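Local coordinates for protein putative cytochrome P450 154A1 (Streptomyces coelicolor, PDB 1ODO) that binds a haem group as a member of the cytochrome P450 family and also holds 4-phenyl-1H-imidazole in a pocket, at residues S55-K60 with A297-A302; G124-L129 with G373-L378; H291-Y296 with P314-Y319; P383-P388 with R400-L405. One frame throughout, in Å; residues are numbered along the deposited sequence.

How the contacts relate
Read from the N terminus, the chain, about half helical, shows how four pairings join parts distant in sequence. Contact 1 joins 55-60, on an edge strand of the six-stranded sheet, to 297-302. Contact 2 opens at 124-129 before contact 1 has closed, so the two cross, and it ends at 373-378, tying two helices. Contact 3, between 291-296 and 314-319, pairs two inner, neighbouring strands of the six-stranded sheet; it lies wholly within the span of contact 2, yet crosses contact 1, which it touches: Ser59 O pairs with Tyr296 N. Contact 4 closes the short final loop, 383-388 to 400-405, after the others. Contacts 2 and 4 meet through Leu405, whereas contacts 1 and 2 lie about 48 Å apart between centres.

Contact 1 (S55-K60 with A297-A302); sequences SSDVSK and AVTDIA
Val298 offers its backbone N to Asp57 O in a short bond (2.7 Å), nearly straight at the hydrogen (166°), although the donor stands well above the carbonyl plane instead of on a lone pair. The Val298 side chain covers the same spot: its CG2 branch lies 3.4 Å from Asp57 O and reaches across to Ser59 CB at 3.9 Å. One carbonyl therefore receives both a hydrogen bond and a methyl cover. Next to this bond, Val58 and Ala297 face each other as an antiparallel non-hydrogen-bonded pair. Beside it, Thr299 crosses the Asp57 carboxylate obliquely, and Thr299 CG2 lies 3.5 Å from Asp57 CG. That methyl sits between the threonine N and carbonyl carbon, with OG1 anti to the backbone N (chi1 -172°). Further along, Ile301 CD1 meets Val58 CG2 at 3.7 Å, the two side chains crossing at about a right angle.

A second shell shapes the acceptor. Ser55 to Val58 form a type I turn, within which Ser55 OG accepts from Asp57 N (2.9 Å), an ST turn that fixes the peptide leading into Asp57. Ser56 O is bonded to Tyr91 OH, and Ser59 OG turns to Asp61 N. The whole illustrates an edge strand, 58-59, docking on 292-297 at the border of the mixed beta sheet of the P450 fold, just before Lys60 reaches the haem.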
# COMPACT_ATOMS: atom_id res chain seq x y z
N SER A 55 12.85 15.57 -7.16
CA SER A 55 13.09 17.00 -7.29
C SER A 55 12.82 17.78 -6.02
O SER A 55 11.88 17.50 -5.28
CB SER A 55 12.24 17.58 -8.41
OG SER A 55 12.33 18.99 -8.42
N SER A 56 13.65 18.80 -5.79
CA SER A 56 13.50 19.64 -4.62
C SER A 56 12.26 20.53 -4.81
O SER A 56 11.75 21.10 -3.85
CB SER A 56 14.73 20.52 -4.46
OG SER A 56 14.60 21.37 -3.33
N ASP A 57 11.79 20.63 -6.05
CA ASP A 57 10.62 21.45 -6.35
C ASP A 57 9.26 20.78 -6.18
O ASP A 57 8.23 21.36 -6.52
CB ASP A 57 10.73 22.00 -7.77
CG ASP A 57 11.98 22.83 -7.98
OD1 ASP A 57 12.30 23.63 -7.08
OD2 ASP A 57 12.63 22.68 -9.03
N VAL A 58 9.26 19.56 -5.64
CA VAL A 58 8.02 18.82 -5.42
C VAL A 58 7.99 18.46 -3.94
O VAL A 58 9.02 18.06 -3.37
CB VAL A 58 7.97 17.56 -6.29
CG1 VAL A 58 6.75 16.73 -5.95
CG2 VAL A 58 7.94 17.96 -7.77
N SER A 59 6.83 18.60 -3.31
CA SER A 59 6.69 18.30 -1.89
C SER A 59 5.41 17.57 -1.47
O SER A 59 4.40 17.62 -2.17
CB SER A 59 6.77 19.61 -1.11
OG SER A 59 6.33 19.48 0.23
N LYS A 60 5.48 16.91 -0.32
CA LYS A 60 4.34 16.18 0.23
C LYS A 60 3.82 16.96 1.44
O LYS A 60 2.87 16.54 2.10
CB LYS A 60 4.76 14.78 0.71
CG LYS A 60 5.23 13.83 -0.39
CD LYS A 60 5.03 12.38 0.03
CE LYS A 60 3.54 12.02 0.08
NZ LYS A 60 3.26 10.77 0.83
N ALA A 297 3.58 21.29 -6.21
CA ALA A 297 4.70 21.95 -6.86
C ALA A 297 5.15 23.13 -6.00
O ALA A 297 4.36 24.02 -5.69
CB ALA A 297 4.27 22.44 -8.24
N VAL A 298 6.41 23.11 -5.60
CA VAL A 298 6.96 24.18 -4.78
C VAL A 298 7.17 25.42 -5.65
O VAL A 298 7.16 26.55 -5.17
CB VAL A 298 8.30 23.75 -4.15
CG1 VAL A 298 8.86 24.88 -3.28
CG2 VAL A 298 8.09 22.49 -3.32
N THR A 299 7.36 25.17 -6.94
CA THR A 299 7.58 26.24 -7.92
C THR A 299 7.00 25.74 -9.24
O THR A 299 6.66 24.57 -9.36
CB THR A 299 9.08 26.54 -8.10
OG1 THR A 299 9.24 27.72 -8.90
CG2 THR A 299 9.78 25.37 -8.77
N ASP A 300 6.87 26.63 -10.23
CA ASP A 300 6.33 26.21 -11.52
C ASP A 300 7.21 25.10 -12.08
O ASP A 300 8.44 25.16 -11.98
CB ASP A 300 6.33 27.38 -12.51
CG ASP A 300 5.20 28.37 -12.27
OD1 ASP A 300 4.38 28.16 -11.35
OD2 ASP A 300 5.15 29.37 -13.01
N ILE A 301 6.57 24.10 -12.68
CA ILE A 301 7.29 22.97 -13.27
C ILE A 301 6.82 22.76 -14.71
O ILE A 301 5.62 22.65 -14.97
CB ILE A 301 7.05 21.67 -12.48
CG1 ILE A 301 7.56 21.84 -11.04
CG2 ILE A 301 7.75 20.50 -13.17
CD1 ILE A 301 7.24 20.67 -10.13
N ALA A 302 7.76 22.69 -15.65
CA ALA A 302 7.42 22.49 -17.05
C ALA A 302 7.11 21.04 -17.38
O ALA A 302 7.82 20.13 -16.96
CB ALA A 302 8.57 22.97 -17.94

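Contact 2 (G124-L129 with G373-L378); sequences GLVDRL and GRFPDL
Val126 packs its CG1 methyl into the angle between two consecutive residues, and this is the tight side of the contact. The methyl lies 3.7 Å from Arg374 CB and 3.9 Å from Phe375 CE1, and it also sits over the centre of one face of the Arg374 guanidinium, 3.8 Å above its plane. Leu129 adds its CB at 3.9 Å from Phe375 CZ, one helical turn further on. The Phe375 ring, with Arg374 CG over one face toward the rim, is buried among these groups and meets the ring of His406 at a steep angle, while Leu405 packs against both Phe375 and Leu129.

The other side is looser and partly open to solvent. Here Arg374, bent at chi2 (74°) and chi3 (65°), curls back over Val126 to present NH1 and NH2 end-on to Asp127. Both nitrogens converge on one oxygen, OD1: NH1 at 2.6 Å on its anti lone pair, NH2 at 2.7 Å from above the carboxylate plane. The carboxylate and guanidinium planes are 34° apart. Because both nitrogens share OD1, neither N-H points straight at it, and the salt bridge is forked, not a two-oxygen clamp. An apolar seam with an ion pair along its outer side thus joins helix 108-131 to the end of helix 357-374. By chain order these are helices D and L, which belong to the four-helix bundle (D, E, I, L) of the P450 core.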
# COMPACT_ATOMS: atom_id res chain seq x y z
N GLY A 124 1.86 -21.14 10.71
CA GLY A 124 0.69 -21.26 11.56
C GLY A 124 -0.60 -21.04 10.81
O GLY A 124 -1.57 -21.80 10.96
N LEU A 125 -0.64 -20.00 9.99
CA LEU A 125 -1.83 -19.69 9.21
C LEU A 125 -2.09 -20.74 8.14
O LEU A 125 -3.24 -21.07 7.85
CB LEU A 125 -1.69 -18.30 8.57
CG LEU A 125 -1.79 -17.14 9.56
CD1 LEU A 125 -1.39 -15.84 8.87
CD2 LEU A 125 -3.21 -17.05 10.11
N VAL A 126 -1.03 -21.28 7.55
CA VAL A 126 -1.20 -22.30 6.53
C VAL A 126 -1.65 -23.60 7.18
O VAL A 126 -2.50 -24.31 6.64
CB VAL A 126 0.09 -22.51 5.71
CG1 VAL A 126 -0.09 -23.65 4.72
CG2 VAL A 126 0.44 -21.23 4.97
N ASP A 127 -1.11 -23.91 8.36
CA ASP A 127 -1.49 -25.14 9.06
C ASP A 127 -2.99 -25.09 9.34
O ASP A 127 -3.70 -26.08 9.19
CB ASP A 127 -0.76 -25.27 10.40
CG ASP A 127 0.69 -25.66 10.23
OD1 ASP A 127 1.04 -26.27 9.20
OD2 ASP A 127 1.49 -25.37 11.15
N ARG A 128 -3.47 -23.91 9.76
CA ARG A 128 -4.88 -23.72 10.06
C ARG A 128 -5.74 -24.03 8.84
O ARG A 128 -6.80 -24.63 8.95
CB ARG A 128 -5.14 -22.28 10.51
CG ARG A 128 -4.77 -22.00 11.95
CD ARG A 128 -4.83 -20.51 12.22
NE ARG A 128 -5.96 -19.88 11.53
CZ ARG A 128 -6.20 -18.57 11.52
NH1 ARG A 128 -5.39 -17.74 12.17
NH2 ARG A 128 -7.24 -18.09 10.86
N LEU A 129 -5.27 -23.60 7.67
CA LEU A 129 -5.99 -23.83 6.43
C LEU A 129 -6.14 -25.33 6.21
O LEU A 129 -7.17 -25.81 5.76
CB LEU A 129 -5.23 -23.23 5.25
CG LEU A 129 -5.13 -21.70 5.16
CD1 LEU A 129 -4.21 -21.32 4.01
CD2 LEU A 129 -6.51 -21.11 4.96
N GLY A 373 3.25 -24.72 -1.43
CA GLY A 373 4.06 -25.86 -1.04
C GLY A 373 3.18 -26.87 -0.32
O GLY A 373 3.34 -28.08 -0.49
N ARG A 374 2.24 -26.36 0.47
CA ARG A 374 1.33 -27.21 1.22
C ARG A 374 0.15 -27.70 0.38
O ARG A 374 -0.30 -28.84 0.53
CB ARG A 374 0.78 -26.46 2.44
CG ARG A 374 0.09 -27.34 3.47
CD ARG A 374 1.12 -28.16 4.24
NE ARG A 374 1.97 -27.29 5.05
CZ ARG A 374 1.62 -26.77 6.22
NH1 ARG A 374 0.42 -27.03 6.74
NH2 ARG A 374 2.45 -25.97 6.87
N PHE A 375 -0.35 -26.84 -0.50
CA PHE A 375 -1.48 -27.21 -1.35
C PHE A 375 -1.14 -27.06 -2.83
O PHE A 375 -1.50 -26.07 -3.46
CB PHE A 375 -2.70 -26.34 -1.03
CG PHE A 375 -3.03 -26.27 0.44
CD1 PHE A 375 -2.62 -25.18 1.20
CD2 PHE A 375 -3.73 -27.30 1.05
CE1 PHE A 375 -2.92 -25.12 2.56
CE2 PHE A 375 -4.03 -27.24 2.41
CZ PHE A 375 -3.62 -26.15 3.17
N PRO A 376 -0.45 -28.05 -3.41
CA PRO A 376 -0.08 -28.00 -4.82
C PRO A 376 -1.28 -28.01 -5.77
O PRO A 376 -1.15 -27.66 -6.95
CB PRO A 376 0.81 -29.23 -5.00
CG PRO A 376 0.22 -30.20 -4.01
CD PRO A 376 -0.00 -29.32 -2.79
N ASP A 377 -2.44 -28.40 -5.27
CA ASP A 377 -3.65 -28.45 -6.09
C ASP A 377 -4.58 -27.26 -5.84
O ASP A 377 -5.74 -27.29 -6.23
CB ASP A 377 -4.42 -29.74 -5.83
CG ASP A 377 -3.71 -30.96 -6.39
OD1 ASP A 377 -4.24 -32.08 -6.23
OD2 ASP A 377 -2.62 -30.81 -6.98
N LEU A 378 -4.05 -26.22 -5.20
CA LEU A 378 -4.85 -25.03 -4.92
C LEU A 378 -5.49 -24.52 -6.20
O LEU A 378 -4.85 -24.50 -7.25
CB LEU A 378 -3.95 -23.94 -4.33
CG LEU A 378 -4.62 -22.63 -3.91
CD1 LEU A 378 -5.51 -22.87 -2.70
CD2 LEU A 378 -3.54 -21.60 -3.59

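Contact 3 (H291-Y296 with P314-Y319); sequences HLPLRY and PILASY. With HEM (protoporphyrin IX containing Fe), chain B.
Tyr319 presents CE1 obliquely to Leu292 CB (3.8 Å), carries Ala317 CB over one face of its ring, and has the haem propionate oxygen O1D at its edge, where OH donates to it at 2.5 Å. The Arg295 guanidinium also works by its edge: NH1 reaches O1D at 2.8 Å and NH2 reaches O2D at 2.9 Å, with water 1 near the same plane. Extended from CG to NE, the arginine spans from sheet to haem. O1D is thereby gripped by two side chains, which should help to hold the propionate as an anion. The His291 ring takes Ser318 OG in its plane at ND1 (2.8 Å); Glu20 binds its NE2, and Ser42 meets Ser318 OG.

Behind these groups the strands pair antiparallel, through Leu292 N to Ala317 O and a reciprocal pair between Arg295 and Ile315. Between them the register slips by one, a beta bulge holding a cis peptide before Leu294. Water 1 sits at the slip, donating to Leu292 O and Ile315 O and accepting from Ala317 N and Arg295 NH1. Leu294 CD2 lies alongside Pro314 CB at 3.7 Å. An arginine sent from this sheet to a haem propionate is characteristic of P450s.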
# COMPACT_ATOMS: atom_id res chain seq x y z
N HIS A 291 -2.89 4.92 -6.88
CA HIS A 291 -2.63 6.36 -6.96
C HIS A 291 -2.20 6.80 -5.57
O HIS A 291 -2.73 6.30 -4.57
CB HIS A 291 -3.90 7.12 -7.35
CG HIS A 291 -4.50 6.68 -8.65
ND1 HIS A 291 -4.01 7.09 -9.87
CD2 HIS A 291 -5.55 5.88 -8.92
CE1 HIS A 291 -4.73 6.56 -10.83
NE2 HIS A 291 -5.68 5.82 -10.28
N LEU A 292 -1.27 7.75 -5.50
CA LEU A 292 -0.79 8.22 -4.20
C LEU A 292 -1.02 9.70 -3.92
O LEU A 292 -0.33 10.56 -4.47
CB LEU A 292 0.71 7.90 -4.07
CG LEU A 292 1.39 7.86 -2.69
CD1 LEU A 292 1.45 9.26 -2.07
CD2 LEU A 292 0.63 6.90 -1.79
N PRO A 293 -2.00 10.03 -3.08
CA PRO A 293 -2.27 11.43 -2.75
C PRO A 293 -1.32 11.79 -1.59
O PRO A 293 -1.20 11.02 -0.64
CB PRO A 293 -3.73 11.41 -2.32
CG PRO A 293 -3.86 10.08 -1.67
CD PRO A 293 -3.08 9.15 -2.57
N LEU A 294 -0.63 12.93 -1.66
CA LEU A 294 -0.70 13.87 -2.77
C LEU A 294 0.60 14.68 -2.67
O LEU A 294 1.24 14.71 -1.62
CB LEU A 294 -1.91 14.79 -2.58
CG LEU A 294 -2.42 15.62 -3.76
CD1 LEU A 294 -2.84 14.70 -4.90
CD2 LEU A 294 -3.60 16.48 -3.30
N ARG A 295 1.00 15.30 -3.77
CA ARG A 295 2.22 16.10 -3.78
C ARG A 295 1.89 17.48 -4.34
O ARG A 295 0.84 17.65 -4.96
CB ARG A 295 3.31 15.43 -4.62
CG ARG A 295 4.04 14.32 -3.86
CD ARG A 295 5.11 13.67 -4.73
NE ARG A 295 6.03 12.83 -3.96
CZ ARG A 295 5.75 11.61 -3.50
NH1 ARG A 295 4.56 11.06 -3.73
NH2 ARG A 295 6.66 10.94 -2.82
N TYR A 296 2.77 18.45 -4.13
CA TYR A 296 2.53 19.80 -4.62
C TYR A 296 3.78 20.42 -5.23
O TYR A 296 4.90 20.12 -4.82
CB TYR A 296 2.03 20.68 -3.46
CG TYR A 296 1.17 19.90 -2.51
CD1 TYR A 296 1.72 19.28 -1.38
CD2 TYR A 296 -0.17 19.65 -2.80
CE1 TYR A 296 0.96 18.42 -0.58
CE2 TYR A 296 -0.94 18.79 -2.02
CZ TYR A 296 -0.37 18.18 -0.92
OH TYR A 296 -1.12 17.29 -0.18
N PRO A 314 -1.59 20.51 -7.13
CA PRO A 314 -1.33 19.14 -6.68
C PRO A 314 -0.85 18.20 -7.76
O PRO A 314 -1.12 18.39 -8.95
CB PRO A 314 -2.69 18.69 -6.11
CG PRO A 314 -3.43 19.98 -5.87
CD PRO A 314 -3.03 20.81 -7.04
N ILE A 315 -0.14 17.16 -7.33
CA ILE A 315 0.41 16.15 -8.22
C ILE A 315 0.06 14.77 -7.66
O ILE A 315 0.40 14.46 -6.52
CB ILE A 315 1.94 16.27 -8.30
CG1 ILE A 315 2.31 17.62 -8.92
CG2 ILE A 315 2.53 15.10 -9.09
CD1 ILE A 315 3.79 17.96 -8.82
N LEU A 316 -0.63 13.97 -8.47
CA LEU A 316 -1.04 12.63 -8.06
C LEU A 316 -0.22 11.56 -8.79
O LEU A 316 -0.32 11.41 -10.00
CB LEU A 316 -2.52 12.42 -8.39
CG LEU A 316 -3.13 11.08 -7.99
CD1 LEU A 316 -3.38 11.04 -6.48
CD2 LEU A 316 -4.44 10.89 -8.75
N ALA A 317 0.60 10.82 -8.05
CA ALA A 317 1.41 9.78 -8.66
C ALA A 317 0.51 8.58 -8.97
O ALA A 317 -0.04 7.97 -8.05
CB ALA A 317 2.54 9.37 -7.72
N SER A 318 0.35 8.27 -10.25
CA SER A 318 -0.49 7.15 -10.68
C SER A 318 0.41 5.97 -11.03
O SER A 318 0.65 5.66 -12.20
CB SER A 318 -1.35 7.58 -11.87
OG SER A 318 -2.28 8.58 -11.47
N TYR A 319 0.89 5.30 -9.99
CA TYR A 319 1.78 4.15 -10.09
C TYR A 319 1.34 2.94 -10.90
O TYR A 319 2.12 2.40 -11.68
CB TYR A 319 2.15 3.70 -8.68
CG TYR A 319 2.93 4.73 -7.91
CD1 TYR A 319 2.71 4.94 -6.55
CD2 TYR A 319 3.93 5.48 -8.53
CE1 TYR A 319 3.46 5.87 -5.83
CE2 TYR A 319 4.69 6.41 -7.82
CZ TYR A 319 4.44 6.59 -6.46
OH TYR A 319 5.19 7.50 -5.75
CHA HEM B . 5.05 4.69 1.81
CHB HEM B . 5.36 1.58 5.47
CHC HEM B . 3.73 -1.95 2.62
CHD HEM B . 3.41 1.17 -1.02
C1A HEM B . 5.30 4.17 3.05
C2A HEM B . 5.81 4.91 4.21
C3A HEM B . 5.89 4.05 5.23
C4A HEM B . 5.45 2.75 4.75
CMA HEM B . 6.36 4.33 6.67
CAA HEM B . 6.17 6.41 4.19
CBA HEM B . 7.60 6.63 3.65
CGA HEM B . 8.06 8.08 3.58
O1A HEM B . 7.16 8.94 3.27
O2A HEM B . 9.24 8.33 3.81
C1B HEM B . 4.94 0.36 5.03
C2B HEM B . 4.87 -0.83 5.86
C3B HEM B . 4.41 -1.84 5.06
C4B HEM B . 4.19 -1.28 3.74
CMB HEM B . 5.25 -0.89 7.35
CAB HEM B . 4.13 -3.31 5.41
CBB HEM B . 5.39 -4.12 5.79
C1C HEM B . 3.50 -1.40 1.36
C2C HEM B . 3.00 -2.16 0.21
C3C HEM B . 2.90 -1.28 -0.82
C4C HEM B . 3.35 -0.00 -0.31
CMC HEM B . 2.65 -3.68 0.26
CAC HEM B . 2.42 -1.47 -2.28
CBC HEM B . 2.97 -2.68 -3.04
C1D HEM B . 3.82 2.40 -0.59
C2D HEM B . 3.84 3.60 -1.38
C3D HEM B . 4.30 4.60 -0.58
C4D HEM B . 4.57 4.01 0.71
CMD HEM B . 3.40 3.69 -2.85
CAD HEM B . 4.45 6.08 -0.98
CBD HEM B . 5.57 6.44 -1.97
CGD HEM B . 5.45 7.93 -2.23
O1D HEM B . 5.05 8.30 -3.34
O2D HEM B . 5.72 8.69 -1.27
NA HEM B . 5.10 2.86 3.41
NB HEM B . 4.51 0.06 3.74
NC HEM B . 3.72 -0.09 1.02
ND HEM B . 4.26 2.66 0.71
FE HEM B . 4.41 1.38 2.20
O HOH W 1 1.84 12.06 -5.26

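Contact 4 (P383-P388 with R400-L405); sequences PAEELP and RLPVLL
Pro388 and Arg400 are joined through a water: water 2 donates to Pro388 O (2.8 Å) and accepts from Arg400 N (3.1 Å), bridging the two backbones. Pro388 is also backbone-bonded to Gln399.

Apolar contact carries the rest, and Leu387 is its centre. Its CG stands anti to the carbonyl carbon (chi1 -59°), a placing that sends both methyls toward the 400-402 backbone. CD2 meets Pro402 CD at 3.6 Å, the leucine and the proline reaching toward each other tip to tip. CD1 comes 3.6 Å from Arg400 O and 4.1 Å from Leu401 CD1, so both methyls lie against the backbone from Arg400 O to the Pro402 ring. The stem of Arg400 adds its CG at 4.1 Å from Leu387 CD2. Helix 247-260 covers this cluster from beyond, with His256 against both Leu387 and Leu401.

Toward the surface the fit becomes slack. Glu385, extended beyond CG, crosses the proline ring at about a right angle, its OE1 4.1 Å from Pro402 CG. Its OE2 remains 5.1 Å from Arg400 NE, too far for a salt bridge, though the opposite charges may attract weakly. Asp139, by contrast, accepts from Leu401 N through OD1, just before the strand. That strand, 402-404, runs between 138-139 and 379-380, and the contact lays the loop that follows 379-380 against the start of strand 402-404, in the small three-stranded antiparallel sheet of P450s, two of whose strands come from the C-terminal part of the chain.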
# COMPACT_ATOMS: atom_id res chain seq x y z
N PRO A 383 -13.87 -20.69 -11.13
CA PRO A 383 -13.19 -19.87 -12.14
C PRO A 383 -14.11 -18.97 -12.97
O PRO A 383 -13.68 -17.92 -13.46
CB PRO A 383 -12.49 -20.92 -13.01
CG PRO A 383 -12.19 -22.01 -12.03
CD PRO A 383 -13.48 -22.10 -11.25
N ALA A 384 -15.36 -19.37 -13.12
CA ALA A 384 -16.33 -18.59 -13.89
C ALA A 384 -16.93 -17.43 -13.11
O ALA A 384 -17.53 -16.52 -13.69
CB ALA A 384 -17.44 -19.50 -14.40
N GLU A 385 -16.76 -17.45 -11.79
CA GLU A 385 -17.29 -16.39 -10.94
C GLU A 385 -16.44 -15.12 -11.02
O GLU A 385 -15.22 -15.17 -10.87
CB GLU A 385 -17.37 -16.87 -9.49
CG GLU A 385 -17.68 -15.78 -8.48
CD GLU A 385 -17.80 -16.32 -7.08
OE1 GLU A 385 -16.93 -17.13 -6.67
OE2 GLU A 385 -18.76 -15.94 -6.38
N GLU A 386 -17.10 -13.99 -11.25
CA GLU A 386 -16.39 -12.72 -11.34
C GLU A 386 -16.14 -12.22 -9.93
O GLU A 386 -17.06 -12.14 -9.12
CB GLU A 386 -17.23 -11.71 -12.13
N LEU A 387 -14.89 -11.90 -9.62
CA LEU A 387 -14.53 -11.41 -8.30
C LEU A 387 -14.35 -9.90 -8.39
O LEU A 387 -13.33 -9.41 -8.88
CB LEU A 387 -13.25 -12.08 -7.81
CG LEU A 387 -13.29 -13.61 -7.70
CD1 LEU A 387 -11.93 -14.14 -7.26
CD2 LEU A 387 -14.36 -14.02 -6.69
N PRO A 388 -15.35 -9.14 -7.93
CA PRO A 388 -15.32 -7.67 -7.96
C PRO A 388 -14.17 -7.08 -7.15
O PRO A 388 -13.72 -7.66 -6.16
CB PRO A 388 -16.69 -7.29 -7.41
CG PRO A 388 -16.97 -8.39 -6.43
CD PRO A 388 -16.55 -9.62 -7.21
N ARG A 400 -13.04 -10.68 -2.40
CA ARG A 400 -12.93 -12.04 -1.87
C ARG A 400 -12.07 -12.88 -2.81
O ARG A 400 -11.94 -12.56 -3.99
CB ARG A 400 -14.32 -12.65 -1.73
CG ARG A 400 -15.17 -12.54 -2.99
CD ARG A 400 -16.67 -12.64 -2.70
NE ARG A 400 -17.03 -13.89 -2.02
CZ ARG A 400 -16.93 -14.08 -0.71
NH1 ARG A 400 -16.48 -13.11 0.08
NH2 ARG A 400 -17.27 -15.25 -0.18
N LEU A 401 -11.48 -13.94 -2.28
CA LEU A 401 -10.63 -14.83 -3.08
C LEU A 401 -10.97 -16.26 -2.70
O LEU A 401 -10.21 -16.93 -1.99
CB LEU A 401 -9.15 -14.54 -2.81
CG LEU A 401 -8.14 -15.25 -3.72
CD1 LEU A 401 -8.43 -14.93 -5.18
CD2 LEU A 401 -6.73 -14.81 -3.35
N PRO A 402 -12.14 -16.75 -3.17
CA PRO A 402 -12.65 -18.10 -2.92
C PRO A 402 -11.83 -19.18 -3.60
O PRO A 402 -11.71 -19.20 -4.83
CB PRO A 402 -14.08 -18.04 -3.48
CG PRO A 402 -14.43 -16.57 -3.43
CD PRO A 402 -13.13 -15.95 -3.90
N VAL A 403 -11.26 -20.08 -2.80
CA VAL A 403 -10.44 -21.16 -3.34
C VAL A 403 -10.80 -22.51 -2.71
O VAL A 403 -11.52 -22.58 -1.72
CB VAL A 403 -8.94 -20.94 -3.06
CG1 VAL A 403 -8.46 -19.64 -3.70
CG2 VAL A 403 -8.70 -20.92 -1.55
N LEU A 404 -10.27 -23.56 -3.33
CA LEU A 404 -10.47 -24.94 -2.88
C LEU A 404 -9.03 -25.41 -2.69
O LEU A 404 -8.24 -25.42 -3.63
CB LEU A 404 -11.18 -25.77 -3.96
CG LEU A 404 -12.67 -25.46 -4.10
CD1 LEU A 404 -13.25 -26.18 -5.31
CD2 LEU A 404 -13.40 -25.88 -2.82
N LEU A 405 -8.69 -25.78 -1.46
CA LEU A 405 -7.35 -26.24 -1.13
C LEU A 405 -6.91 -27.58 -1.71
O LEU A 405 -5.73 -27.76 -2.03
CB LEU A 405 -7.19 -26.28 0.39
CG LEU A 405 -7.53 -24.98 1.13
CD1 LEU A 405 -7.43 -25.20 2.62
CD2 LEU A 405 -6.60 -23.86 0.68
O HOH W 2 -14.30 -10.22 -5.23